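Local coordinates for nicotinate phosphoribosyltransferase (Vibrio cholerae, PDB 4HL7), which probably catalyses the ATP-dependent formation of nicotinate ribonucleotide from nicotinate and 5-phosphoribosyl diphosphate, an entry step to NAD(+), at residues N177-T182 with Q331-C336; A264-D269 with N286-V291; L271-F276 with I388-E393. All coordinates share one frame; numbering follows the deposited sequence.

Contact 1 (N177-T182 with Q331-C336); sequences NNFSLT and QALELC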
ATOM      1  N   ASN A 177       2.885  26.739   1.206  1.00 24.91           N
ATOM      2  CA  ASN A 177       2.811  26.684  -0.238  1.00 24.42           C
ATOM      3  C   ASN A 177       3.270  25.329  -0.799  1.00 23.52           C
ATOM      4  O   ASN A 177       3.375  25.167  -2.028  1.00 25.21           O
ATOM      5  CB  ASN A 177       3.597  27.845  -0.858  1.00 32.19           C
ATOM      6  CG  ASN A 177       5.060  27.794  -0.512  1.00 39.29           C
ATOM      7  OD1 ASN A 177       5.626  26.721  -0.290  1.00 45.29           O
ATOM      8  ND2 ASN A 177       5.693  28.965  -0.457  1.00 49.09           N
ATOM      9  N   ASN A 178       3.466  24.349   0.093  1.00 21.32           N
ATOM     10  CA  ASN A 178       4.026  23.033  -0.298  1.00 21.53           C
ATOM     11  C   ASN A 178       3.126  21.838   0.080  1.00 23.25           C
ATOM     12  O   ASN A 178       3.593  20.682   0.116  1.00 23.79           O
ATOM     13  CB  ASN A 178       5.493  22.805   0.195  1.00 20.04           C
ATOM     14  CG  ASN A 178       5.640  22.810   1.741  1.00 18.87           C
ATOM     15  OD1 ASN A 178       4.854  23.465   2.444  1.00 21.03           O
ATOM     16  ND2 ASN A 178       6.693  22.216   2.232  1.00 17.85           N
ATOM     17  N   PHE A 179       1.835  22.107   0.335  1.00 21.63           N
ATOM     18  CA  PHE A 179       0.932  20.976   0.601  1.00 20.79           C
ATOM     19  C   PHE A 179       0.672  20.225  -0.731  1.00 21.66           C
ATOM     20  O   PHE A 179       0.352  20.845  -1.765  1.00 20.45           O
ATOM     21  CB  PHE A 179      -0.400  21.447   1.213  1.00 19.94           C
ATOM     22  CG  PHE A 179      -1.394  20.321   1.433  1.00 19.91           C
ATOM     23  CD1 PHE A 179      -1.217  19.388   2.498  1.00 20.16           C
ATOM     24  CD2 PHE A 179      -2.449  20.140   0.561  1.00 20.30           C
ATOM     25  CE1 PHE A 179      -2.107  18.328   2.665  1.00 22.00           C
ATOM     26  CE2 PHE A 179      -3.389  19.107   0.755  1.00 21.32           C
ATOM     27  CZ  PHE A 179      -3.186  18.182   1.800  1.00 22.22           C
ATOM     28  N   SER A 180       0.836  18.905  -0.708  1.00 18.74           N
ATOM     29  CA  SER A 180       0.626  18.053  -1.896  1.00 19.57           C
ATOM     30  C   SER A 180       0.028  16.715  -1.408  1.00 18.29           C
ATOM     31  O   SER A 180       0.520  16.148  -0.429  1.00 19.01           O
ATOM     32  CB  SER A 180       1.981  17.714  -2.484  1.00 19.46           C
ATOM     33  OG  SER A 180       1.775  16.863  -3.586  1.00 20.05           O
ATOM     34  N   LEU A 181      -1.007  16.228  -2.091  1.00 18.77           N
ATOM     35  CA  LEU A 181      -1.778  15.079  -1.603  1.00 19.63           C
ATOM     36  C   LEU A 181      -1.725  13.974  -2.670  1.00 19.57           C
ATOM     37  O   LEU A 181      -1.961  14.237  -3.866  1.00 19.71           O
ATOM     38  CB  LEU A 181      -3.251  15.521  -1.351  1.00 19.88           C
ATOM     39  CG  LEU A 181      -4.216  14.486  -0.779  1.00 24.25           C
ATOM     40  CD1 LEU A 181      -3.657  13.908   0.523  1.00 23.09           C
ATOM     41  CD2 LEU A 181      -5.577  15.100  -0.478  1.00 23.98           C
ATOM     42  N   THR A 182      -1.353  12.765  -2.265  1.00 19.32           N
ATOM     43  CA  THR A 182      -1.460  11.621  -3.166  1.00 17.72           C
ATOM     44  C   THR A 182      -2.516  10.683  -2.581  1.00 18.68           C
ATOM     45  O   THR A 182      -2.385  10.202  -1.436  1.00 17.56           O
ATOM     46  CB  THR A 182      -0.146  10.868  -3.276  1.00 19.61           C
ATOM     47  OG1 THR A 182       0.871  11.756  -3.800  1.00 20.34           O
ATOM     48  CG2 THR A 182      -0.302   9.716  -4.280  1.00 20.47           C
ATOM     49  N   GLN A 331      -1.477  16.608  10.725  1.00 18.25           N
ATOM     50  CA  GLN A 331      -0.114  16.043  10.659  1.00 18.24           C
ATOM     51  C   GLN A 331       0.646  16.505   9.357  1.00 17.50           C
ATOM     52  O   GLN A 331       1.849  16.837   9.377  1.00 15.89           O
ATOM     53  CB  GLN A 331      -0.207  14.527  10.665  1.00 18.10           C
ATOM     54  CG  GLN A 331      -0.533  13.858  12.012  1.00 19.34           C
ATOM     55  CD  GLN A 331      -0.500  12.303  11.880  1.00 21.96           C
ATOM     56  OE1 GLN A 331       0.530  11.728  11.575  1.00 21.54           O
ATOM     57  NE2 GLN A 331      -1.640  11.659  12.076  1.00 23.74           N
ATOM     58  N   ALA A 332      -0.072  16.539   8.257  1.00 16.89           N
ATOM     59  CA  ALA A 332       0.538  16.851   6.971  1.00 17.74           C
ATOM     60  C   ALA A 332       1.013  18.311   7.006  1.00 17.88           C
ATOM     61  O   ALA A 332       2.175  18.606   6.643  1.00 19.72           O
ATOM     62  CB  ALA A 332      -0.440  16.612   5.853  1.00 16.15           C
ATOM     63  N   LEU A 333       0.156  19.208   7.533  1.00 18.20           N
ATOM     64  CA  LEU A 333       0.556  20.652   7.554  1.00 18.59           C
ATOM     65  C   LEU A 333       1.790  20.883   8.410  1.00 17.92           C
ATOM     66  O   LEU A 333       2.646  21.724   8.093  1.00 19.21           O
ATOM     67  CB  LEU A 333      -0.602  21.559   7.954  1.00 18.19           C
ATOM     68  CG  LEU A 333      -1.801  21.583   6.989  1.00 20.14           C
ATOM     69  CD1 LEU A 333      -2.928  22.551   7.466  1.00 22.79           C
ATOM     70  CD2 LEU A 333      -1.409  21.870   5.533  1.00 22.40           C
ATOM     71  N   GLU A 334       1.878  20.183   9.529  1.00 18.85           N
ATOM     72  CA  GLU A 334       3.071  20.245  10.385  1.00 18.82           C
ATOM     73  C   GLU A 334       4.333  19.825   9.621  1.00 20.06           C
ATOM     74  O   GLU A 334       5.438  20.427   9.793  1.00 19.02           O
ATOM     75  CB  GLU A 334       2.889  19.329  11.609  1.00 20.66           C
ATOM     76  CG  GLU A 334       3.992  19.439  12.629  1.00 22.19           C
ATOM     77  CD  GLU A 334       3.849  18.436  13.774  1.00 23.53           C
ATOM     78  OE1 GLU A 334       4.482  18.711  14.813  1.00 27.15           O
ATOM     79  OE2 GLU A 334       3.142  17.388  13.631  1.00 21.41           O
ATOM     80  N   LEU A 335       4.203  18.760   8.840  1.00 19.16           N
ATOM     81  CA  LEU A 335       5.334  18.263   8.032  1.00 17.06           C
ATOM     82  C   LEU A 335       5.660  19.276   6.942  1.00 17.53           C
ATOM     83  O   LEU A 335       6.855  19.478   6.648  1.00 17.69           O
ATOM     84  CB  LEU A 335       5.018  16.868   7.458  1.00 15.78           C
ATOM     85  CG  LEU A 335       5.230  15.823   8.573  1.00 16.44           C
ATOM     86  CD1 LEU A 335       4.544  14.507   8.169  1.00 19.04           C
ATOM     87  CD2 LEU A 335       6.691  15.555   8.885  1.00 19.50           C
ATOM     88  N   CYS A 336       4.614  19.921   6.371  1.00 16.73           N
ATOM     89  CA  CYS A 336       4.842  20.991   5.355  1.00 18.83           C
ATOM     90  C   CYS A 336       5.764  22.087   5.898  1.00 18.86           C
ATOM     91  O   CYS A 336       6.704  22.493   5.227  1.00 17.75           O
ATOM     92  CB  CYS A 336       3.546  21.651   4.942  1.00 18.15           C
ATOM     93  SG  CYS A 336       2.479  20.633   3.889  1.00 20.35           S
TER

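Contact 2 (A264-D269 with N286-V291); sequences AIAPTD and NAYDGV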
ATOM      1  N   ALA A 264      10.532   5.901  -9.338  1.00 18.27           N
ATOM      2  CA  ALA A 264      11.273   5.095  -8.419  1.00 19.36           C
ATOM      3  C   ALA A 264      11.287   5.764  -7.074  1.00 16.53           C
ATOM      4  O   ALA A 264      12.094   6.708  -6.831  1.00 17.92           O
ATOM      5  CB  ALA A 264      12.677   4.885  -8.920  1.00 17.87           C
ATOM      6  N   ILE A 265      10.353   5.364  -6.232  1.00 14.72           N
ATOM      7  CA  ILE A 265      10.321   5.870  -4.849  1.00 14.65           C
ATOM      8  C   ILE A 265      10.466   4.672  -3.930  1.00 15.24           C
ATOM      9  O   ILE A 265       9.571   3.840  -3.887  1.00 16.03           O
ATOM     10  CB  ILE A 265       8.973   6.595  -4.529  1.00 15.59           C
ATOM     11  CG1 ILE A 265       8.788   7.848  -5.409  1.00 17.67           C
ATOM     12  CG2 ILE A 265       8.899   6.992  -3.027  1.00 17.68           C
ATOM     13  CD1 ILE A 265       9.810   8.965  -5.144  1.00 17.34           C
ATOM     14  N   ALA A 266      11.566   4.592  -3.162  1.00 15.26           N
ATOM     15  CA  ALA A 266      11.822   3.393  -2.265  1.00 18.97           C
ATOM     16  C   ALA A 266      11.290   3.577  -0.865  1.00 18.44           C
ATOM     17  O   ALA A 266      11.517   4.617  -0.248  1.00 16.31           O
ATOM     18  CB  ALA A 266      13.334   3.101  -2.186  1.00 16.71           C
ATOM     19  N   PRO A 267      10.589   2.569  -0.322  1.00 19.07           N
ATOM     20  CA  PRO A 267      10.436   2.606   1.127  1.00 18.51           C
ATOM     21  C   PRO A 267      11.756   2.313   1.843  1.00 18.32           C
ATOM     22  O   PRO A 267      12.605   1.606   1.320  1.00 17.21           O
ATOM     23  CB  PRO A 267       9.428   1.472   1.392  1.00 19.09           C
ATOM     24  CG  PRO A 267       9.851   0.463   0.355  1.00 21.15           C
ATOM     25  CD  PRO A 267      10.215   1.250  -0.886  1.00 18.63           C
ATOM     26  N   THR A 268      11.918   2.832   3.049  1.00 16.94           N
ATOM     27  CA  THR A 268      13.221   2.744   3.705  1.00 17.24           C
ATOM     28  C   THR A 268      13.229   1.820   4.886  1.00 17.82           C
ATOM     29  O   THR A 268      14.329   1.569   5.515  1.00 18.05           O
ATOM     30  CB  THR A 268      13.677   4.172   4.181  1.00 16.51           C
ATOM     31  OG1 THR A 268      12.768   4.595   5.203  1.00 16.13           O
ATOM     32  CG2 THR A 268      13.638   5.144   3.058  1.00 16.52           C
ATOM     33  N   ASP A 269      12.062   1.254   5.226  1.00 16.14           N
ATOM     34  CA  ASP A 269      11.932   0.550   6.471  1.00 17.64           C
ATOM     35  C   ASP A 269      11.555  -0.937   6.324  1.00 18.96           C
ATOM     36  O   ASP A 269      10.985  -1.521   7.236  1.00 21.66           O
ATOM     37  CB  ASP A 269      10.856   1.244   7.390  1.00 20.56           C
ATOM     38  CG  ASP A 269       9.436   1.202   6.790  1.00 21.85           C
ATOM     39  OD1 ASP A 269       9.281   1.139   5.545  1.00 20.04           O
ATOM     40  OD2 ASP A 269       8.458   1.252   7.593  1.00 23.48           O
ATOM     41  N   ASN A 286      21.012   8.920  -6.649  1.00 15.27           N
ATOM     42  CA  ASN A 286      20.806   9.796  -7.786  1.00 15.42           C
ATOM     43  C   ASN A 286      19.770   9.254  -8.752  1.00 14.33           C
ATOM     44  O   ASN A 286      18.946   9.986  -9.241  1.00 15.68           O
ATOM     45  CB  ASN A 286      22.122  10.023  -8.520  1.00 17.48           C
ATOM     46  CG  ASN A 286      22.907  11.205  -7.916  1.00 16.48           C
ATOM     47  OD1 ASN A 286      22.381  12.283  -7.793  1.00 19.01           O
ATOM     48  ND2 ASN A 286      24.159  10.973  -7.531  1.00 17.78           N
ATOM     49  N   ALA A 287      19.759   7.953  -8.941  1.00 14.10           N
ATOM     50  CA  ALA A 287      18.798   7.410  -9.891  1.00 14.93           C
ATOM     51  C   ALA A 287      17.361   7.434  -9.329  1.00 14.39           C
ATOM     52  O   ALA A 287      16.419   7.690 -10.065  1.00 15.49           O
ATOM     53  CB  ALA A 287      19.183   5.970 -10.236  1.00 15.87           C
ATOM     54  N   TYR A 288      17.202   7.159  -8.034  1.00 13.63           N
ATOM     55  CA  TYR A 288      15.860   7.162  -7.441  1.00 13.80           C
ATOM     56  C   TYR A 288      15.280   8.588  -7.331  1.00 15.46           C
ATOM     57  O   TYR A 288      15.991   9.530  -7.055  1.00 15.00           O
ATOM     58  CB  TYR A 288      15.900   6.478  -6.061  1.00 12.94           C
ATOM     59  CG  TYR A 288      15.650   5.006  -6.192  1.00 12.55           C
ATOM     60  CD1 TYR A 288      14.410   4.474  -5.860  1.00 15.33           C
ATOM     61  CD2 TYR A 288      16.670   4.155  -6.645  1.00 13.35           C
ATOM     62  CE1 TYR A 288      14.158   3.112  -5.996  1.00 16.94           C
ATOM     63  CE2 TYR A 288      16.420   2.779  -6.819  1.00 13.59           C
ATOM     64  CZ  TYR A 288      15.148   2.296  -6.523  1.00 16.57           C
ATOM     65  OH  TYR A 288      14.866   0.956  -6.688  1.00 15.44           O
ATOM     66  N   ASP A 289      13.975   8.719  -7.549  1.00 15.51           N
ATOM     67  CA  ASP A 289      13.303   9.975  -7.480  1.00 15.07           C
ATOM     68  C   ASP A 289      13.085  10.389  -6.042  1.00 16.48           C
ATOM     69  O   ASP A 289      12.835  11.575  -5.757  1.00 17.58           O
ATOM     70  CB  ASP A 289      11.972   9.862  -8.214  1.00 17.96           C
ATOM     71  CG  ASP A 289      12.177   9.488  -9.695  1.00 19.89           C
ATOM     72  OD1 ASP A 289      12.868  10.255 -10.384  1.00 21.08           O
ATOM     73  OD2 ASP A 289      11.807   8.347 -10.100  1.00 19.70           O
ATOM     74  N   GLY A 290      13.172   9.432  -5.128  1.00 15.86           N
ATOM     75  CA  GLY A 290      12.961   9.781  -3.733  1.00 17.04           C
ATOM     76  C   GLY A 290      12.646   8.549  -2.903  1.00 13.52           C
ATOM     77  O   GLY A 290      12.848   7.371  -3.353  1.00 13.78           O
ATOM     78  N   VAL A 291      12.118   8.793  -1.714  1.00 13.93           N
ATOM     79  CA  VAL A 291      11.909   7.723  -0.740  1.00 13.96           C
ATOM     80  C   VAL A 291      10.554   7.933  -0.033  1.00 15.31           C
ATOM     81  O   VAL A 291      10.023   9.071   0.013  1.00 14.68           O
ATOM     82  CB  VAL A 291      13.037   7.687   0.333  1.00 15.29           C
ATOM     83  CG1 VAL A 291      14.319   7.124  -0.283  1.00 15.86           C
ATOM     84  CG2 VAL A 291      13.307   9.112   0.938  1.00 16.82           C
TER

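Contact 3 (L271-F276 with I388-E393); sequences LTIDAF and ISDQPE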
ATOM      1  N   LEU A 271      13.801  -3.059   6.476  1.00 16.73           N
ATOM      2  CA  LEU A 271      14.724  -3.497   7.504  1.00 16.82           C
ATOM      3  C   LEU A 271      14.808  -2.367   8.533  1.00 20.82           C
ATOM      4  O   LEU A 271      13.901  -2.271   9.377  1.00 24.25           O
ATOM      5  CB  LEU A 271      16.110  -3.810   6.890  1.00 16.49           C
ATOM      6  CG  LEU A 271      15.969  -4.917   5.820  1.00 16.52           C
ATOM      7  CD1 LEU A 271      17.256  -5.087   5.055  1.00 15.70           C
ATOM      8  CD2 LEU A 271      15.637  -6.268   6.489  1.00 19.61           C
ATOM      9  N   THR A 272      15.850  -1.519   8.479  1.00 16.31           N
ATOM     10  CA  THR A 272      15.857  -0.305   9.351  1.00 17.82           C
ATOM     11  C   THR A 272      16.415   0.866   8.526  1.00 18.09           C
ATOM     12  O   THR A 272      17.080   0.659   7.517  1.00 15.54           O
ATOM     13  CB  THR A 272      16.713  -0.440  10.561  1.00 18.17           C
ATOM     14  OG1 THR A 272      18.073  -0.680  10.154  1.00 20.17           O
ATOM     15  CG2 THR A 272      16.177  -1.592  11.529  1.00 20.89           C
ATOM     16  N   ILE A 273      16.263   2.083   9.035  1.00 17.06           N
ATOM     17  CA  ILE A 273      16.842   3.238   8.332  1.00 16.97           C
ATOM     18  C   ILE A 273      18.362   3.100   8.205  1.00 16.55           C
ATOM     19  O   ILE A 273      18.916   3.384   7.109  1.00 16.39           O
ATOM     20  CB  ILE A 273      16.434   4.573   8.985  1.00 20.45           C
ATOM     21  CG1 ILE A 273      16.837   5.797   8.115  1.00 19.65           C
ATOM     22  CG2 ILE A 273      17.027   4.686  10.382  1.00 22.61           C
ATOM     23  CD1 ILE A 273      16.372   5.746   6.685  1.00 19.74           C
ATOM     24  N   ASP A 274      19.047   2.596   9.223  1.00 16.95           N
ATOM     25  CA  ASP A 274      20.512   2.414   9.045  1.00 19.12           C
ATOM     26  C   ASP A 274      20.860   1.430   7.970  1.00 17.83           C
ATOM     27  O   ASP A 274      21.827   1.646   7.244  1.00 17.82           O
ATOM     28  CB  ASP A 274      21.236   2.027  10.340  1.00 26.16           C
ATOM     29  CG  ASP A 274      21.035   3.059  11.431  1.00 35.54           C
ATOM     30  OD1 ASP A 274      21.408   4.226  11.233  1.00 39.11           O
ATOM     31  OD2 ASP A 274      20.398   2.718  12.442  1.00 44.75           O
ATOM     32  N   ALA A 275      20.135   0.301   7.875  1.00 16.37           N
ATOM     33  CA  ALA A 275      20.394  -0.675   6.773  1.00 16.33           C
ATOM     34  C   ALA A 275      20.116  -0.058   5.434  1.00 16.65           C
ATOM     35  O   ALA A 275      20.851  -0.291   4.468  1.00 16.70           O
ATOM     36  CB  ALA A 275      19.508  -1.931   6.941  1.00 16.12           C
ATOM     37  N   PHE A 276      19.016   0.690   5.345  1.00 14.56           N
ATOM     38  CA  PHE A 276      18.679   1.369   4.094  1.00 15.24           C
ATOM     39  C   PHE A 276      19.782   2.359   3.708  1.00 15.22           C
ATOM     40  O   PHE A 276      20.277   2.337   2.574  1.00 14.69           O
ATOM     41  CB  PHE A 276      17.386   2.137   4.217  1.00 13.93           C
ATOM     42  CG  PHE A 276      17.000   2.798   2.922  1.00 15.34           C
ATOM     43  CD1 PHE A 276      16.453   2.051   1.865  1.00 14.54           C
ATOM     44  CD2 PHE A 276      17.295   4.104   2.734  1.00 14.20           C
ATOM     45  CE1 PHE A 276      16.173   2.672   0.643  1.00 13.52           C
ATOM     46  CE2 PHE A 276      17.014   4.743   1.528  1.00 15.76           C
ATOM     47  CZ  PHE A 276      16.443   4.026   0.486  1.00 14.44           C
ATOM     48  N   ILE A 388      10.996  -5.753   9.148  1.00 18.57           N
ATOM     49  CA  ILE A 388      11.362  -5.416  10.518  1.00 21.03           C
ATOM     50  C   ILE A 388      10.684  -4.059  10.868  1.00 22.64           C
ATOM     51  O   ILE A 388       9.831  -3.972  11.743  1.00 31.39           O
ATOM     52  CB  ILE A 388      12.904  -5.353  10.688  1.00 21.02           C
ATOM     53  CG1 ILE A 388      13.481  -6.753  10.553  1.00 22.99           C
ATOM     54  CG2 ILE A 388      13.265  -4.916  12.123  1.00 21.92           C
ATOM     55  CD1 ILE A 388      14.946  -6.823  10.233  1.00 25.21           C
ATOM     56  N   SER A 389      11.110  -3.053  10.124  1.00 21.99           N
ATOM     57  CA  SER A 389      10.701  -1.619  10.125  1.00 26.61           C
ATOM     58  C   SER A 389      11.406  -0.774  11.202  1.00 27.27           C
ATOM     59  O   SER A 389      12.218  -1.274  12.006  1.00 28.62           O
ATOM     60  CB  SER A 389       9.172  -1.392  10.142  1.00 24.43           C
ATOM     61  OG  SER A 389       8.748  -1.278  11.523  1.00 36.69           O
ATOM     62  N   ASP A 390      11.069   0.513  11.234  1.00 28.02           N
ATOM     63  CA  ASP A 390      11.674   1.391  12.249  1.00 30.09           C
ATOM     64  C   ASP A 390      10.871   1.448  13.539  1.00 37.06           C
ATOM     65  O   ASP A 390      11.257   2.159  14.508  1.00 35.27           O
ATOM     66  CB  ASP A 390      11.919   2.762  11.681  1.00 30.51           C
ATOM     67  CG  ASP A 390      13.142   2.785  10.754  1.00 28.24           C
ATOM     68  OD1 ASP A 390      14.237   2.202  11.118  1.00 25.63           O
ATOM     69  OD2 ASP A 390      13.008   3.452   9.694  1.00 35.77           O
ATOM     70  N   GLN A 391       9.778   0.674  13.558  1.00 36.56           N
ATOM     71  CA  GLN A 391       9.104   0.308  14.813  1.00 41.15           C
ATOM     72  C   GLN A 391       9.283  -1.206  15.108  1.00 37.78           C
ATOM     73  O   GLN A 391       8.509  -2.021  14.623  1.00 35.99           O
ATOM     74  CB  GLN A 391       7.636   0.679  14.713  1.00 41.00           C
ATOM     75  CG  GLN A 391       7.419   2.177  14.713  1.00 47.20           C
ATOM     76  CD  GLN A 391       5.973   2.533  14.487  1.00 48.53           C
ATOM     77  OE1 GLN A 391       5.641   3.268  13.546  1.00 48.54           O
ATOM     78  NE2 GLN A 391       5.095   2.019  15.351  1.00 51.02           N
ATOM     79  N   PRO A 392      10.338  -1.575  15.860  1.00 41.70           N
ATOM     80  CA  PRO A 392      10.691  -2.991  15.949  1.00 43.69           C
ATOM     81  C   PRO A 392       9.552  -3.907  16.429  1.00 44.78           C
ATOM     82  O   PRO A 392       9.479  -5.063  15.997  1.00 49.08           O
ATOM     83  CB  PRO A 392      11.893  -3.006  16.927  1.00 43.43           C
ATOM     84  CG  PRO A 392      12.081  -1.595  17.407  1.00 43.42           C
ATOM     85  CD  PRO A 392      11.415  -0.714  16.387  1.00 46.46           C
ATOM     86  N   GLU A 393       8.664  -3.386  17.282  1.00 39.38           N
ATOM     87  CA  GLU A 393       7.583  -4.169  17.865  1.00 39.07           C
ATOM     88  C   GLU A 393       6.674  -4.680  16.760  1.00 38.66           C
ATOM     89  O   GLU A 393       5.944  -5.647  16.933  1.00 44.62           O
ATOM     90  CB  GLU A 393       6.820  -3.369  18.961  1.00 41.00           C
ATOM     91  CG  GLU A 393       5.918  -2.238  18.464  1.00 48.04           C
ATOM     92  CD  GLU A 393       6.659  -0.933  18.109  1.00 48.52           C
ATOM     93  OE1 GLU A 393       7.915  -0.885  18.176  1.00 45.35           O
ATOM     94  OE2 GLU A 393       5.959   0.057  17.754  1.00 50.96           O
TER

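Contact 1 (N177-T182 with Q331-C336)
Asn178 and Cys336 are the residues whose CA atoms come nearest each other, with 6.1 Å between Asn178 CA and Cys336 CA, where the loop leading into strand 181-183 passes beside helix 329-339. The setting is the parallel alpha/beta barrel part of the NAPRTase fold. Helix 329-339 is the crossover of a beta-alpha-beta unit from strand 320-323 to strand 344-349, and strand 181-183 pairs with 344-349 through backbone bonds of Ser180 and Thr182 to Phe347. The single hydrogen bond across the contact comes from a side chain: Asn178 ND2 donates to Cys336 O at 3.0 Å and a nearly straight 163°. This oxygen lies in the plane of the Asn178 amide. The other limb of the amide faces the cysteine side chain, Asn178 OD1 standing 3.4 Å from Cys336 CB, so the loop meets both the backbone and the side chain of one residue near the C-terminal end of the helix. Next along the chain, at Phe179, the contact turns apolar. With CG anti to the backbone N (chi1 177°), the Phe179 ring lies with an edge toward Ala332 and Cys336. Ala332 CB touches that edge in the ring plane, 4.0 Å from Phe179 CE1. Leu333 reaches the same ring obliquely, its CD2 lying 3.9 Å from Phe179 CD1, and also packs on Ile171 of helix 155-174, while Phe179 rests on Leu167 of that helix. The Phe179 ring is thus buried where helices 155-174 and 329-339 meet. Cys336 makes a sulfur-aromatic contact at the ring edge, its SG 5.5 Å from the centroid of the Phe179 ring and 85° off the normal; the same SG comes within 3.6 Å of Phe179 CA.

Contact 2 (A264-D269 with N286-V291)
Ala264 and Asp289 grip each other at the start of a parallel strand pair in the barrel sheet, in which Ile265 bridges Gly290 and Ala266 bridges Val291. Packing is tightest around Gly290: Ile265 turns its CD1 over the glycine backbone, 3.4 Å from Gly290 N, where Gly290 has no CB. Ala266 N donates to Gly290 O at 3.1 Å, continuing the parallel pairing. Beside the pair, Ala264 CB sits over one face of the Tyr288 ring in a CH-pi contact, 4.0 Å from the ring centroid, and Ala266 CB touches Tyr288 CE1 at 3.9 Å. The phenol end of Tyr288 bonds Leu252 O of helix 247-258. At the far end the side chains of Thr268 and Val291 cross at about a right angle, Thr268 CG2 meeting Val291 CB. The more open side is at Asp289, partly exposed, where hydrogen bonds replace packing: its OD2 receives Ala264 N at 2.9 Å on the anti lone pair, while Asp289 N donates back to Ala264 O at 2.8 Å. That oxygen takes a second, weak bond from Gly290 N. Both polar backbone atoms of Ala264 are therefore satisfied by the 286-291 segment, which probably helps to set the register.

Contact 3 (L271-F276 with I388-E393)
Ile273 and Asp390 join the start of helix 273-279 to the loop after strand 383-384, an arrangement in which an aspartate from a distant loop supplements an N-cap. Asp390 OD1 accepts from Ile273 N at 2.9 Å, using its syn lone pair, with an angle of 158° at the hydrogen. The capping residue itself is Thr272, whose OG1 accepts from Ala275 N at 3.2 Å; with chi1 at 60° the hydroxyl lies between its own backbone N and carbonyl carbon, which turns OG1 to the Ala275 N-H in the first turn. Two side chains from different parts of the chain thus serve amide groups at one helix start. From Leu271 to Ile273 and from Ile388 to Asp390 the two segments run 16° apart. The side chain of Ile388 crosses that of Leu271 obliquely: Ile388 CB rests 3.5 Å from Leu271 O. Its CG2 branch stays near the same oxygen at 3.9 Å, while CG1 carries the chain on to CD1, which ends 3.8 Å from Leu271 CD2. Leu406 of helix 400-409 packs against both residues. Leu271 O also receives a weak hydrogen bond from Ser389 N. Ser389 forms an ST turn, its OG accepting from Gln391 N, and Ser295 OG pairs with Asp390 N; together they probably help to set the loop that presents the carboxylate. On the helix side, Ile273 packs on Trp301 and Met305 of helix 298-311. Its CB branch point meets the second carboxylate oxygen, 3.7 Å from Ile273 CB to Asp390 OD2.

Overall arrangement
From the N terminus, the chain first enters contact 1 at 177-182, and its return at 331-336 closes a loop of 148 residues. Contact 2 lies within that loop and closes a short one between 264-269 and 286-291. Contact 3 begins inside contact 2, at 271-276, and finishes at 388-393, beyond both partners of contact 1, so it crosses the other two. Contacts 1 and 2 reach the same parallel sheet with centres about 19 Å apart, whereas contact 3 ties the chain beyond strand 265-267 to a late loop. Contacts 2 and 3 touch where Phe276 packs on Pro267, Thr268 and Val291 and where Ser389 meets Asp269, whose carboxylate hydrogen-bonds His232, the predicted phosphohistidine, unmodified here.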